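Local coordinates for protein putative epimerase (Burkholderia cenocepacia, PDB 4LW8) that is a putative NAD(P)-dependent epimerase/dehydratase family member, probably acting on nucleotide sugars in the biosynthesis of the lipopolysaccharide O-antigen, at residues Arg37-Ala40 and Asp44-Gly47; Arg32-Arg37 and Val90-Arg95. One frame throughout, in Å; residues are numbered along the deposited sequence.

Contact 1. Residues Arg37-Ala40 and Asp44-Gly47; sequences RLQA and DVWG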
ATOM      1  N   ARG A  37      18.282  14.213 -20.630  1.00 31.22           N
ATOM      2  CA  ARG A  37      17.042  14.256 -21.415  1.00 36.06           C
ATOM      3  C   ARG A  37      16.309  15.594 -21.240  1.00 38.04           C
ATOM      4  O   ARG A  37      15.942  16.239 -22.216  1.00 37.70           O
ATOM      5  CB  ARG A  37      16.115  13.105 -21.024  1.00 29.04           C
ATOM      6  CG  ARG A  37      16.236  11.872 -21.916  1.00 39.18           C
ATOM      7  CD  ARG A  37      17.542  11.080 -21.703  1.00 39.74           C
ATOM      8  NE  ARG A  37      17.563   9.907 -22.581  1.00 35.31           N
ATOM      9  CZ  ARG A  37      17.971   9.939 -23.848  1.00 44.18           C
ATOM     10  NH1 ARG A  37      18.422  11.075 -24.373  1.00 45.43           N
ATOM     11  NH2 ARG A  37      17.940   8.841 -24.588  1.00 40.71           N
ATOM     12  N   LEU A  38      16.106  16.005 -19.992  1.00 31.24           N
ATOM     13  CA  LEU A  38      15.413  17.254 -19.696  1.00 27.97           C
ATOM     14  C   LEU A  38      16.166  18.487 -20.195  1.00 35.34           C
ATOM     15  O   LEU A  38      15.561  19.404 -20.738  1.00 33.86           O
ATOM     16  CB  LEU A  38      15.170  17.385 -18.194  1.00 25.88           C
ATOM     17  CG  LEU A  38      14.093  16.439 -17.643  1.00 32.71           C
ATOM     18  CD1 LEU A  38      14.176  16.391 -16.142  1.00 25.93           C
ATOM     19  CD2 LEU A  38      12.701  16.889 -18.082  1.00 29.13           C
ATOM     20  N   GLN A  39      17.479  18.512 -19.995  1.00 31.72           N
ATOM     21  CA  GLN A  39      18.300  19.615 -20.476  1.00 35.77           C
ATOM     22  C   GLN A  39      18.216  19.770 -21.986  1.00 37.56           C
ATOM     23  O   GLN A  39      18.108  20.883 -22.497  1.00 40.00           O
ATOM     24  CB  GLN A  39      19.754  19.421 -20.044  1.00 40.98           C
ATOM     25  CG  GLN A  39      20.019  19.865 -18.611  1.00 39.71           C
ATOM     26  CD  GLN A  39      21.379  19.442 -18.110  1.00 44.29           C
ATOM     27  OE1 GLN A  39      22.076  18.654 -18.751  1.00 46.78           O
ATOM     28  NE2 GLN A  39      21.774  19.974 -16.962  1.00 48.55           N
ATOM     29  N   ALA A  40      18.252  18.650 -22.703  1.00 37.04           N
ATOM     30  CA  ALA A  40      18.149  18.674 -24.166  1.00 42.06           C
ATOM     31  C   ALA A  40      16.757  19.092 -24.626  1.00 38.70           C
ATOM     32  O   ALA A  40      16.596  19.604 -25.723  1.00 40.95           O
ATOM     33  CB  ALA A  40      18.510  17.316 -24.756  1.00 42.17           C
ATOM     34  N   ASP A  44      15.655  24.001 -17.380  1.00 33.55           N
ATOM     35  CA  ASP A  44      16.627  24.257 -16.323  1.00 33.25           C
ATOM     36  C   ASP A  44      16.387  23.201 -15.254  1.00 31.38           C
ATOM     37  O   ASP A  44      15.344  23.201 -14.603  1.00 34.51           O
ATOM     38  CB  ASP A  44      16.474  25.679 -15.756  1.00 33.22           C
ATOM     39  CG  ASP A  44      17.479  25.997 -14.649  1.00 38.41           C
ATOM     40  OD1 ASP A  44      18.520  25.308 -14.535  1.00 42.97           O
ATOM     41  OD2 ASP A  44      17.225  26.959 -13.888  1.00 42.06           O
ATOM     42  N   VAL A  45      17.334  22.286 -15.085  1.00 27.22           N
ATOM     43  CA  VAL A  45      17.113  21.139 -14.211  1.00 25.44           C
ATOM     44  C   VAL A  45      17.553  21.421 -12.780  1.00 28.22           C
ATOM     45  O   VAL A  45      18.721  21.737 -12.535  1.00 30.20           O
ATOM     46  CB  VAL A  45      17.844  19.884 -14.743  1.00 30.20           C
ATOM     47  CG1 VAL A  45      17.661  18.701 -13.797  1.00 25.88           C
ATOM     48  CG2 VAL A  45      17.332  19.534 -16.118  1.00 29.26           C
ATOM     49  N   TRP A  46      16.590  21.347 -11.856  1.00 31.16           N
ATOM     50  CA  TRP A  46      16.836  21.396 -10.407  1.00 24.78           C
ATOM     51  C   TRP A  46      16.585  20.010  -9.832  1.00 28.01           C
ATOM     52  O   TRP A  46      15.905  19.205 -10.451  1.00 27.09           O
ATOM     53  CB  TRP A  46      15.917  22.386  -9.688  1.00 24.02           C
ATOM     54  CG  TRP A  46      16.028  23.820 -10.089  1.00 23.62           C
ATOM     55  CD1 TRP A  46      16.140  24.320 -11.358  1.00 24.77           C
ATOM     56  CD2 TRP A  46      16.011  24.947  -9.214  1.00 24.23           C
ATOM     57  NE1 TRP A  46      16.215  25.687 -11.322  1.00 27.55           N
ATOM     58  CE2 TRP A  46      16.128  26.101 -10.018  1.00 32.34           C
ATOM     59  CE3 TRP A  46      15.922  25.095  -7.826  1.00 26.75           C
ATOM     60  CZ2 TRP A  46      16.157  27.393  -9.480  1.00 31.46           C
ATOM     61  CZ3 TRP A  46      15.949  26.375  -7.296  1.00 28.43           C
ATOM     62  CH2 TRP A  46      16.061  27.507  -8.124  1.00 27.97           C
ATOM     63  N   GLY A  47      17.103  19.724  -8.646  1.00 25.41           N
ATOM     64  CA  GLY A  47      16.833  18.431  -8.048  1.00 27.88           C
ATOM     65  C   GLY A  47      17.303  18.318  -6.617  1.00 34.84           C
ATOM     66  O   GLY A  47      17.981  19.213  -6.122  1.00 31.81           O
TER
HETATM   67  O   HOH W   1      20.198  22.420 -16.163  1.00 35.18           O

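Contact 2. Residues Arg32-Arg37 and Val90-Arg95; sequences RYMAER and VHLAAR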
ATOM      1  N   ARG A  32      20.930  10.891 -13.436  1.00 28.41           N
ATOM      2  CA  ARG A  32      21.979  11.434 -14.299  1.00 32.84           C
ATOM      3  C   ARG A  32      21.538  11.476 -15.761  1.00 36.37           C
ATOM      4  O   ARG A  32      21.807  12.439 -16.471  1.00 39.85           O
ATOM      5  CB  ARG A  32      23.268  10.627 -14.162  1.00 38.10           C
ATOM      6  CG  ARG A  32      24.329  11.045 -15.166  1.00 43.04           C
ATOM      7  CD  ARG A  32      25.706  10.550 -14.791  1.00 49.86           C
ATOM      8  NE  ARG A  32      25.844   9.112 -14.993  1.00 50.14           N
ATOM      9  CZ  ARG A  32      26.980   8.508 -15.322  1.00 55.54           C
ATOM     10  NH1 ARG A  32      28.089   9.216 -15.512  1.00 57.65           N
ATOM     11  NH2 ARG A  32      27.005   7.193 -15.477  1.00 55.41           N
ATOM     12  N   TYR A  33      20.895  10.406 -16.208  1.00 31.19           N
ATOM     13  CA  TYR A  33      20.343  10.337 -17.553  1.00 31.16           C
ATOM     14  C   TYR A  33      19.060  11.179 -17.721  1.00 32.88           C
ATOM     15  O   TYR A  33      18.836  11.752 -18.780  1.00 29.76           O
ATOM     16  CB  TYR A  33      20.099   8.876 -17.912  1.00 28.29           C
ATOM     17  CG  TYR A  33      21.405   8.119 -17.986  1.00 29.92           C
ATOM     18  CD1 TYR A  33      22.199   8.170 -19.124  1.00 31.91           C
ATOM     19  CD2 TYR A  33      21.870   7.393 -16.896  1.00 29.78           C
ATOM     20  CE1 TYR A  33      23.402   7.499 -19.185  1.00 33.65           C
ATOM     21  CE2 TYR A  33      23.070   6.704 -16.953  1.00 31.60           C
ATOM     22  CZ  TYR A  33      23.834   6.773 -18.099  1.00 33.49           C
ATOM     23  OH  TYR A  33      25.035   6.116 -18.168  1.00 37.99           O
ATOM     24  N   MET A  34      18.224  11.254 -16.684  1.00 24.94           N
ATOM     25  CA  MET A  34      17.009  12.066 -16.751  1.00 24.83           C
ATOM     26  C   MET A  34      17.384  13.533 -16.942  1.00 29.86           C
ATOM     27  O   MET A  34      16.724  14.285 -17.673  1.00 29.63           O
ATOM     28  CB  MET A  34      16.163  11.908 -15.480  1.00 26.60           C
ATOM     29  CG  MET A  34      14.734  12.428 -15.632  1.00 27.31           C
ATOM     30  SD  MET A  34      13.777  11.428 -16.783  1.00 26.37           S
ATOM     31  CE  MET A  34      13.317  12.656 -18.016  1.00 29.90           C
ATOM     32  N   ALA A  35      18.467  13.928 -16.286  1.00 25.89           N
ATOM     33  CA  ALA A  35      18.965  15.293 -16.386  1.00 30.60           C
ATOM     34  C   ALA A  35      19.322  15.645 -17.837  1.00 38.63           C
ATOM     35  O   ALA A  35      18.882  16.669 -18.361  1.00 32.75           O
ATOM     36  CB  ALA A  35      20.162  15.476 -15.470  1.00 25.41           C
ATOM     37  N   GLU A  36      20.097  14.785 -18.493  1.00 35.25           N
ATOM     38  CA  GLU A  36      20.473  15.023 -19.883  1.00 37.15           C
ATOM     39  C   GLU A  36      19.236  15.122 -20.797  1.00 36.64           C
ATOM     40  O   GLU A  36      19.160  16.004 -21.652  1.00 34.73           O
ATOM     41  CB  GLU A  36      21.417  13.923 -20.374  1.00 41.43           C
ATOM     42  CG  GLU A  36      22.024  14.182 -21.755  1.00 47.25           C
ATOM     43  CD  GLU A  36      21.069  13.868 -22.900  1.00 54.33           C
ATOM     44  OE1 GLU A  36      20.175  13.001 -22.714  1.00 49.24           O
ATOM     45  OE2 GLU A  36      21.211  14.496 -23.978  1.00 54.11           O
ATOM     46  N   ARG A  37      18.282  14.213 -20.630  1.00 31.22           N
ATOM     47  CA  ARG A  37      17.042  14.256 -21.415  1.00 36.06           C
ATOM     48  C   ARG A  37      16.309  15.594 -21.240  1.00 38.04           C
ATOM     49  O   ARG A  37      15.942  16.239 -22.216  1.00 37.70           O
ATOM     50  CB  ARG A  37      16.115  13.105 -21.024  1.00 29.04           C
ATOM     51  CG  ARG A  37      16.236  11.872 -21.916  1.00 39.18           C
ATOM     52  CD  ARG A  37      17.542  11.080 -21.703  1.00 39.74           C
ATOM     53  NE  ARG A  37      17.563   9.907 -22.581  1.00 35.31           N
ATOM     54  CZ  ARG A  37      17.971   9.939 -23.848  1.00 44.18           C
ATOM     55  NH1 ARG A  37      18.422  11.075 -24.373  1.00 45.43           N
ATOM     56  NH2 ARG A  37      17.940   8.841 -24.588  1.00 40.71           N
ATOM     57  N   VAL A  90      10.050  14.986 -11.886  1.00 21.86           N
ATOM     58  CA  VAL A  90      10.269  13.553 -12.009  1.00 26.29           C
ATOM     59  C   VAL A  90      10.717  13.038 -10.654  1.00 24.86           C
ATOM     60  O   VAL A  90      11.737  13.454 -10.121  1.00 23.34           O
ATOM     61  CB  VAL A  90      11.306  13.187 -13.088  1.00 27.55           C
ATOM     62  CG1 VAL A  90      11.389  11.647 -13.244  1.00 19.53           C
ATOM     63  CG2 VAL A  90      10.930  13.798 -14.412  1.00 23.08           C
ATOM     64  N   HIS A  91       9.928  12.141 -10.090  1.00 22.78           N
ATOM     65  CA  HIS A  91      10.203  11.619  -8.761  1.00 23.10           C
ATOM     66  C   HIS A  91      10.928  10.281  -8.858  1.00 24.46           C
ATOM     67  O   HIS A  91      10.306   9.264  -9.127  1.00 27.41           O
ATOM     68  CB  HIS A  91       8.900  11.478  -7.996  1.00 20.87           C
ATOM     69  CG  HIS A  91       9.051  10.908  -6.618  1.00 24.29           C
ATOM     70  ND1 HIS A  91      10.059  11.271  -5.761  1.00 23.58           N
ATOM     71  CD2 HIS A  91       8.285  10.002  -5.953  1.00 27.74           C
ATOM     72  CE1 HIS A  91       9.915  10.617  -4.613  1.00 19.47           C
ATOM     73  NE2 HIS A  91       8.848   9.849  -4.708  1.00 27.24           N
ATOM     74  N   LEU A  92      12.242  10.304  -8.658  1.00 23.65           N
ATOM     75  CA  LEU A  92      13.075   9.101  -8.788  1.00 29.55           C
ATOM     76  C   LEU A  92      13.582   8.600  -7.443  1.00 27.22           C
ATOM     77  O   LEU A  92      13.994   7.451  -7.327  1.00 30.93           O
ATOM     78  CB  LEU A  92      14.284   9.372  -9.699  1.00 23.95           C
ATOM     79  CG  LEU A  92      13.940   9.865 -11.109  1.00 30.09           C
ATOM     80  CD1 LEU A  92      15.201  10.287 -11.868  1.00 22.60           C
ATOM     81  CD2 LEU A  92      13.155   8.802 -11.881  1.00 20.74           C
ATOM     82  N   ALA A  93      13.598   9.483  -6.444  1.00 27.07           N
ATOM     83  CA  ALA A  93      14.183   9.156  -5.142  1.00 40.25           C
ATOM     84  C   ALA A  93      13.352   8.102  -4.425  1.00 46.39           C
ATOM     85  O   ALA A  93      12.149   8.274  -4.238  1.00 51.19           O
ATOM     86  CB  ALA A  93      14.316  10.416  -4.283  1.00 32.38           C
ATOM     87  N   ALA A  94      14.000   7.018  -4.013  1.00 46.81           N
ATOM     88  CA  ALA A  94      13.333   5.951  -3.267  1.00 46.21           C
ATOM     89  C   ALA A  94      14.361   5.222  -2.423  1.00 49.43           C
ATOM     90  O   ALA A  94      15.562   5.422  -2.592  1.00 50.09           O
ATOM     91  CB  ALA A  94      12.618   4.960  -4.217  1.00 32.39           C
ATOM     92  N   ARG A  95      13.892   4.358  -1.531  1.00 49.05           N
ATOM     93  CA  ARG A  95      14.798   3.508  -0.780  1.00 52.72           C
ATOM     94  C   ARG A  95      14.687   2.093  -1.320  1.00 57.77           C
ATOM     95  O   ARG A  95      13.577   1.585  -1.475  1.00 53.60           O
ATOM     96  CB  ARG A  95      14.480   3.535   0.716  1.00 54.16           C
TER

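Contact 1. Residues Arg37-Ala40 and Asp44-Gly47
Val45 points from its strand at the last turn of helix 29-40, and a single methyl, CG2, does the touching. Two helix side chains meet it: Leu38 with CB, 3.7 Å from Val45 CG2, and Gln39 with CG, also 3.7 Å from Val45 CG2. Leu38 offers the root of its side chain here, while its body also packs on Ala21 and Val23 of the neighbouring strand. Gln39 lies across Val45 at about a right angle. Its CG sits beside the backbone N (chi1 -81°) and the chain runs extended from there, which carries the amide past the methyl toward the strand but stops short of Val45 N. A water spans the remaining distance, accepting from Gln39 NE2 at 3.0 Å and from Val45 N at 3.1 Å, so a polar bridge runs beside the apolar contact. On strand 44-49, Asp44 turns away from the helix; its OD2 takes the indole N-H of Trp46 (NE1 to OD2 3.0 Å) from above the carboxylate plane and also pairs with Arg16. The packing joins the helix to the second strand of a right-handed beta-alpha-beta unit, strand 20-24, helix 29-40 and strand 44-49, the opening unit of the Rossmann fold.

Contact 2. Residues Arg32-Arg37 and Val90-Arg95
Val90 and Leu92 both point at Met34, the residue of helix 29-40 that carries this contact and on which Tyr234 of helix 227-240 also packs. Val90, on strand 88-91, comes first: its CG1 methyl reaches the middle of the methionine chain, 4.2 Å from Met34 CG, and the two side chains cross at a slant. Met34 can be met there because its CG lies opposite the backbone N (chi1 -165°), which sends the chain out from the helix before it bends at CG and again at the sulfur. His91 faces the other way. Its ring is held at both nitrogens, ND1 by Thr24 and NE2 by Thr114 of helix 103-122, and this fixes how the imidazole is turned. Leu92, just past the end of the strand, comes back to the helix side and sets CD1 against the root of the methionine, 4.1 Å from Met34 CB. From Ala93 the chain leaves the helix, with Ala93 N bonded to Thr24 OG1 and, further on, Arg95 N to Asn110 OD1. Across the two segments the chemistry is purely apolar: no hydrogen bond or salt bridge joins them. The approaches of Val90 and Leu92 to Met34 are those of ordinary van der Waals packing, so between the two segments the fit rests on apolar side chains and carries no directional bond.

From the N terminus the chain passes through strand 20-24 into helix 29-40, where both contacts begin. Contact 1 closes a short loop, with three residues between the end of the helix and strand 44-49. Contact 2 starts from the preceding turns, shares Arg37 with it, and spans 52 residues to reach strand 88-91 and the loop beyond; the short closure of contact 1 is thus nested within the longer one. Strands 44-49 and 88-91 flank strand 20-24 and run parallel to it, so the two contacts tie one helix to the strands on either side of strand 20-24. Their centres lie about 10 Å apart, and Val45 CG2 packs on Ala35 O at 4.0 Å.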